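Glucuronan lyase A (Trichoderma reesei, PDB 2ZZJ) binds a calcium ion in a beta-jelly roll and probably acts as an endo-beta-1,4-glucuronan lyase. Local coordinates at residues R17-G22 with R51-V56; Q85-A90 with V197-N202. All coordinates share one frame; numbering follows the deposited sequence.

Contact 1 (R17-G22 with R51-V56); sequences RKENQG and RYHSEV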
loop_
_atom_site.group_PDB
_atom_site.type_symbol
_atom_site.label_atom_id
_atom_site.label_comp_id
_atom_site.label_asym_id
_atom_site.label_seq_id
_atom_site.Cartn_x
_atom_site.Cartn_y
_atom_site.Cartn_z
ATOM N N ARG A 17 4.240 -8.930 9.311
ATOM C CA ARG A 17 4.906 -9.843 8.359
ATOM C C ARG A 17 6.327 -9.336 8.163
ATOM O O ARG A 17 6.510 -8.190 7.758
ATOM C CB ARG A 17 4.138 -9.858 7.043
ATOM C CG ARG A 17 4.691 -10.762 5.930
ATOM C CD ARG A 17 3.797 -10.747 4.646
ATOM N NE ARG A 17 2.447 -11.204 4.923
ATOM C CZ ARG A 17 1.407 -10.416 5.248
ATOM N NH1 ARG A 17 1.511 -9.061 5.255
ATOM N NH2 ARG A 17 0.243 -10.999 5.548
ATOM N N LYS A 18 7.320 -10.158 8.518
ATOM C CA LYS A 18 8.736 -9.801 8.374
ATOM C C LYS A 18 9.405 -10.930 7.621
ATOM O O LYS A 18 10.081 -11.759 8.229
ATOM C CB LYS A 18 9.435 -9.698 9.732
ATOM C CG LYS A 18 8.776 -8.872 10.802
ATOM C CD LYS A 18 9.232 -9.414 12.164
ATOM C CE LYS A 18 8.139 -9.276 13.203
ATOM N NZ LYS A 18 7.872 -10.552 13.981
ATOM N N GLU A 19 9.211 -10.968 6.316
ATOM C CA GLU A 19 9.671 -12.058 5.466
ATOM C C GLU A 19 11.204 -12.060 5.330
ATOM O O GLU A 19 11.849 -10.998 5.170
ATOM C CB GLU A 19 8.980 -11.920 4.115
ATOM C CG GLU A 19 8.614 -13.167 3.420
ATOM C CD GLU A 19 7.622 -12.942 2.279
ATOM O OE1 GLU A 19 7.062 -13.949 1.759
ATOM O OE2 GLU A 19 7.396 -11.779 1.888
ATOM N N ASN A 20 11.809 -13.252 5.400
ATOM C CA ASN A 20 13.260 -13.388 5.173
ATOM C C ASN A 20 14.067 -12.599 6.211
ATOM O O ASN A 20 13.922 -12.828 7.396
ATOM C CB ASN A 20 13.609 -13.013 3.713
ATOM C CG ASN A 20 15.038 -13.377 3.311
ATOM O OD1 ASN A 20 15.574 -12.812 2.352
ATOM N ND2 ASN A 20 15.658 -14.297 4.036
ATOM N N GLN A 21 14.899 -11.655 5.786
ATOM C CA GLN A 21 15.640 -10.830 6.732
ATOM C C GLN A 21 14.941 -9.503 7.095
ATOM O O GLN A 21 15.531 -8.647 7.744
ATOM C CB GLN A 21 17.056 -10.551 6.219
ATOM C CG GLN A 21 17.981 -11.791 6.287
ATOM C CD GLN A 21 19.443 -11.512 5.904
ATOM O OE1 GLN A 21 19.965 -10.403 6.080
ATOM N NE2 GLN A 21 20.116 -12.544 5.387
ATOM N N GLY A 22 13.686 -9.357 6.685
ATOM C CA GLY A 22 12.935 -8.110 6.967
ATOM C C GLY A 22 12.744 -7.832 8.452
ATOM O O GLY A 22 12.722 -8.765 9.276
ATOM N N ARG A 51 9.750 -14.058 -1.324
ATOM C CA ARG A 51 9.325 -12.652 -1.438
ATOM C C ARG A 51 9.811 -11.823 -0.269
ATOM O O ARG A 51 10.385 -12.353 0.677
ATOM C CB ARG A 51 7.806 -12.547 -1.673
ATOM C CG ARG A 51 7.416 -12.989 -3.076
ATOM C CD ARG A 51 5.941 -12.864 -3.363
ATOM N NE ARG A 51 5.567 -13.293 -4.722
ATOM C CZ ARG A 51 5.338 -14.561 -5.074
ATOM N NH1 ARG A 51 5.443 -15.533 -4.169
ATOM N NH2 ARG A 51 4.980 -14.868 -6.322
ATOM N N TYR A 52 9.626 -10.501 -0.361
ATOM C CA TYR A 52 10.309 -9.579 0.520
ATOM C C TYR A 52 9.300 -8.577 1.095
ATOM O O TYR A 52 9.383 -7.373 0.828
ATOM C CB TYR A 52 11.357 -8.820 -0.290
ATOM C CG TYR A 52 12.600 -9.601 -0.722
ATOM C CD1 TYR A 52 13.710 -9.701 0.112
ATOM C CD2 TYR A 52 12.686 -10.162 -2.017
ATOM C CE1 TYR A 52 14.890 -10.391 -0.310
ATOM C CE2 TYR A 52 13.856 -10.839 -2.443
ATOM C CZ TYR A 52 14.933 -10.942 -1.583
ATOM O OH TYR A 52 16.088 -11.589 -2.013
ATOM N N HIS A 53 8.349 -9.084 1.878
ATOM C CA HIS A 53 7.332 -8.239 2.532
ATOM C C HIS A 53 7.765 -7.894 3.941
ATOM O O HIS A 53 8.061 -8.786 4.749
ATOM C CB HIS A 53 6.022 -9.004 2.716
ATOM C CG HIS A 53 5.323 -9.384 1.462
ATOM N ND1 HIS A 53 5.569 -10.574 0.807
ATOM C CD2 HIS A 53 4.305 -8.790 0.797
ATOM C CE1 HIS A 53 4.752 -10.682 -0.219
ATOM N NE2 HIS A 53 3.972 -9.616 -0.248
ATOM N N SER A 54 7.764 -6.609 4.272
ATOM C CA SER A 54 7.830 -6.185 5.685
ATOM C C SER A 54 6.611 -5.274 5.903
ATOM O O SER A 54 6.651 -4.099 5.551
ATOM C CB SER A 54 9.124 -5.441 5.993
ATOM O OG SER A 54 10.237 -6.307 6.053
ATOM N N GLU A 55 5.522 -5.824 6.442
ATOM C CA GLU A 55 4.213 -5.150 6.426
ATOM C C GLU A 55 3.470 -5.346 7.756
ATOM O O GLU A 55 3.780 -6.282 8.528
ATOM C CB GLU A 55 3.311 -5.721 5.302
ATOM C CG GLU A 55 3.733 -5.347 3.857
ATOM C CD GLU A 55 2.934 -6.087 2.797
ATOM O OE1 GLU A 55 2.594 -7.288 3.016
ATOM O OE2 GLU A 55 2.631 -5.474 1.746
ATOM N N VAL A 56 2.523 -4.446 8.019
ATOM C CA VAL A 56 1.555 -4.646 9.087
ATOM C C VAL A 56 0.180 -4.642 8.460
ATOM O O VAL A 56 -0.063 -3.912 7.490
ATOM C CB VAL A 56 1.666 -3.600 10.184
ATOM C CG1 VAL A 56 2.997 -3.798 10.934
ATOM C CG2 VAL A 56 1.577 -2.133 9.570
HETATM O O HOH W 1 8.034 -15.929 0.341
#

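Contact 2 (Q85-A90 with V197-N202); sequences QSYNIA and VGLYAN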
loop_
_atom_site.group_PDB
_atom_site.type_symbol
_atom_site.label_atom_id
_atom_site.label_comp_id
_atom_site.label_asym_id
_atom_site.label_seq_id
_atom_site.Cartn_x
_atom_site.Cartn_y
_atom_site.Cartn_z
ATOM N N GLN A 85 13.070 -0.024 -10.473
ATOM C CA GLN A 85 12.262 -1.133 -9.942
ATOM C C GLN A 85 11.166 -0.580 -9.037
ATOM O O GLN A 85 11.231 0.574 -8.619
ATOM C CB GLN A 85 13.118 -2.136 -9.174
ATOM C CG GLN A 85 13.997 -3.017 -10.082
ATOM C CD GLN A 85 14.756 -4.078 -9.323
ATOM O OE1 GLN A 85 15.463 -3.792 -8.364
ATOM N NE2 GLN A 85 14.674 -5.316 -9.804
ATOM N N SER A 86 10.156 -1.402 -8.762
ATOM C CA SER A 86 9.124 -1.060 -7.782
ATOM C C SER A 86 9.559 -1.410 -6.377
ATOM O O SER A 86 10.054 -2.505 -6.144
ATOM C CB SER A 86 7.837 -1.829 -8.079
ATOM O OG SER A 86 6.966 -1.832 -6.945
ATOM N N TYR A 87 9.338 -0.480 -5.452
ATOM C CA TYR A 87 9.310 -0.766 -4.001
ATOM C C TYR A 87 7.907 -0.385 -3.551
ATOM O O TYR A 87 7.522 0.780 -3.618
ATOM C CB TYR A 87 10.396 -0.004 -3.226
ATOM C CG TYR A 87 11.788 -0.451 -3.619
ATOM C CD1 TYR A 87 12.386 -1.532 -2.976
ATOM C CD2 TYR A 87 12.476 0.172 -4.686
ATOM C CE1 TYR A 87 13.661 -1.967 -3.346
ATOM C CE2 TYR A 87 13.757 -0.262 -5.068
ATOM C CZ TYR A 87 14.330 -1.342 -4.395
ATOM O OH TYR A 87 15.581 -1.830 -4.731
ATOM N N ASN A 88 7.128 -1.392 -3.170
ATOM C CA ASN A 88 5.728 -1.183 -2.853
ATOM C C ASN A 88 5.655 -0.682 -1.415
ATOM O O ASN A 88 6.421 -1.141 -0.561
ATOM C CB ASN A 88 4.953 -2.490 -3.009
ATOM C CG ASN A 88 3.463 -2.259 -3.176
ATOM O OD1 ASN A 88 2.979 -1.933 -4.274
ATOM N ND2 ASN A 88 2.720 -2.422 -2.085
ATOM N N ILE A 89 4.766 0.275 -1.156
ATOM C CA ILE A 89 4.665 0.843 0.189
ATOM C C ILE A 89 3.305 0.607 0.903
ATOM O O ILE A 89 3.232 0.785 2.128
ATOM C CB ILE A 89 5.048 2.343 0.259
ATOM C CG1 ILE A 89 4.115 3.217 -0.615
ATOM C CG2 ILE A 89 6.553 2.564 -0.156
ATOM C CD1 ILE A 89 4.357 4.756 -0.407
ATOM N N ALA A 90 2.256 0.253 0.145
ATOM C CA ALA A 90 0.926 -0.080 0.727
ATOM C C ALA A 90 0.138 -0.912 -0.268
ATOM O O ALA A 90 0.362 -0.814 -1.502
ATOM C CB ALA A 90 0.139 1.197 1.057
ATOM N N VAL A 197 0.092 -1.742 5.208
ATOM C CA VAL A 197 1.143 -0.753 4.935
ATOM C C VAL A 197 2.506 -1.375 5.224
ATOM O O VAL A 197 2.672 -2.152 6.188
ATOM C CB VAL A 197 0.940 0.649 5.638
ATOM C CG1 VAL A 197 -0.410 1.296 5.252
ATOM C CG2 VAL A 197 1.147 0.564 7.164
ATOM N N GLY A 198 3.493 -1.053 4.397
ATOM C CA GLY A 198 4.823 -1.572 4.642
ATOM C C GLY A 198 5.646 -1.746 3.386
ATOM O O GLY A 198 5.123 -1.669 2.265
ATOM N N LEU A 199 6.933 -1.998 3.606
ATOM C CA LEU A 199 7.888 -2.104 2.493
ATOM C C LEU A 199 7.787 -3.508 1.925
ATOM O O LEU A 199 8.092 -4.500 2.623
ATOM C CB LEU A 199 9.306 -1.828 3.006
ATOM C CG LEU A 199 10.429 -2.049 1.961
ATOM C CD1 LEU A 199 10.231 -1.168 0.677
ATOM C CD2 LEU A 199 11.731 -1.738 2.631
ATOM N N TYR A 200 7.376 -3.584 0.668
ATOM C CA TYR A 200 7.283 -4.843 -0.066
ATOM C C TYR A 200 8.121 -4.738 -1.329
ATOM O O TYR A 200 7.748 -4.067 -2.301
ATOM C CB TYR A 200 5.809 -5.184 -0.340
ATOM C CG TYR A 200 5.569 -6.307 -1.340
ATOM C CD1 TYR A 200 6.422 -7.412 -1.389
ATOM C CD2 TYR A 200 4.448 -6.303 -2.169
ATOM C CE1 TYR A 200 6.190 -8.466 -2.287
ATOM C CE2 TYR A 200 4.212 -7.342 -3.093
ATOM C CZ TYR A 200 5.086 -8.424 -3.117
ATOM O OH TYR A 200 4.885 -9.459 -4.002
ATOM N N ALA A 201 9.297 -5.337 -1.289
ATOM C CA ALA A 201 10.258 -5.131 -2.366
ATOM C C ALA A 201 9.940 -6.123 -3.448
ATOM O O ALA A 201 10.608 -7.151 -3.580
ATOM C CB ALA A 201 11.689 -5.279 -1.832
ATOM N N ASN A 202 8.876 -5.849 -4.193
ATOM C CA ASN A 202 8.317 -6.860 -5.094
ATOM C C ASN A 202 9.147 -7.136 -6.369
ATOM O O ASN A 202 9.228 -8.275 -6.863
ATOM C CB ASN A 202 6.838 -6.588 -5.419
ATOM C CG ASN A 202 6.568 -5.192 -5.961
ATOM O OD1 ASN A 202 7.308 -4.253 -5.729
ATOM N ND2 ASN A 202 5.439 -5.047 -6.627
HETATM O O HOH W 2 4.146 -2.490 -6.684
HETATM O O HOH W 3 3.259 -3.011 0.711
#

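Contact 1 (R17-G22 with R51-V56)
Arg-17 and Glu-55 form a hydrogen-bonded pair of an antiparallel beta ladder, and just beyond it Glu-19 grips His-53. Arg-17 N to Glu-55 O measures 2.8 Å, nearly straight at 173°, and Glu-55 N returns a bond to Arg-17 O. Lys-18 and Ser-54 follow as a non-hydrogen-bonded pair. Glu-19 N then bonds His-53 O at 2.9 Å, the last backbone rung.

One oxygen, Glu-19 OE2, takes two bonds from His-53. His-53 N reaches the anti lone pair of Glu-19 OE2 at 2.9 Å. His-53 ND1 meets Glu-19 OE2 at the ring edge, with ring and carboxylate planes 32° apart; the distance between these two atoms, 2.4 Å, is very short and its exact value is doubtful. The other oxygen, Glu-19 OE1, receives a water that donates to it at 2.6 Å and accepts a hydrogen bond from Arg-51 N. With an alanine here in place of Glu-19, His-53 N and ND1 would probably lose their shared acceptor, and the water on Arg-51 N its carboxylate.

Arg-17 has CG anti to its N, which lays CD 3.4 Å from His-53 CB. A bend at chi3 (-60°) turns Arg-17 NH1 to Glu-55 OE1, a weak bond of 3.1 Å within a salt bridge. The stronger partner of Arg-17 is Asp-57; Glu-55 is also held by Gln-91 and Arg-196.

A type II' turn from Glu-19 to Gly-22 then leads the chain off, with Gly-22 CA 3.4 Å from Ser-54 OG, whose hydrogen bond goes to Thr-41 O. This is an edge strand pairing, ended by a tight turn, as in a jelly-roll beta sandwich.

Contact 2 (Q85-A90 with V197-N202)
Asn-88 and Tyr-200 exchange two backbone hydrogen bonds, N to O in both directions, each 2.9 Å long. Their side chains share one face of the sheet, with Asn-88 CB 3.9 Å from Tyr-200 CD2. On one side of this pair Ser-86 OG donates to Asn-202 OD1 at 2.7 Å, in the carbonyl plane and on a lone pair. In Asn-202, CG lies between the backbone N and the carbonyl carbon (chi1 54°), which carries OD1 to Ser-86; its CB lies over one face of the Tyr-200 ring. Tyr-87 CD1 packs on Ala-201 CB at 4.0 Å and Tyr-87 CB on Leu-199 CD1, while Tyr-87 OH is hydrogen-bonded to Trp-204 NE1.

Two waters set the Asn-88 amide. One links Asn-88 OD1 to Ser-86 OG and Asn-202 ND2. The other joins Asn-88 ND2 to Gly-198 O. The same ND2 bonds Ala-90 O at 2.9 Å, from above the carbonyl plane.

Further along, Gly-198 N bonds Ile-89 O at 2.9 Å. The backbone angles of Gly-198 (phi 151°) would jam a CB against the preceding carbonyl, and the chain turns a corner there. Farther out, Ile-89 and Ala-90 both face Ile-112, a classic beta bulge in the antiparallel sheet of a beta-jelly roll.

From the N terminus, contact 1 comes first. It closes a loop of 28 residues that carries strands 23-27 and 37-43, both in the other sheet, so 17-22 and 51-56 mark where the chain leaves one sheet and returns. Contact 2 opens later and closes a loop of 106 residues that visits both sheets. The two loops are in series and do not cross. They meet in space, with centres about 10 Å apart, because strands 53-63 and 199-200 are neighbours. Ser-54 N to Leu-199 O (2.7 Å) and Tyr-52 O to Ala-201 N (2.9 Å) are probable hydrogen bonds, and the His-53 and Tyr-200 rings stack. Together the contacts join strands 15-18, 53-63, 199-200 and 86-95.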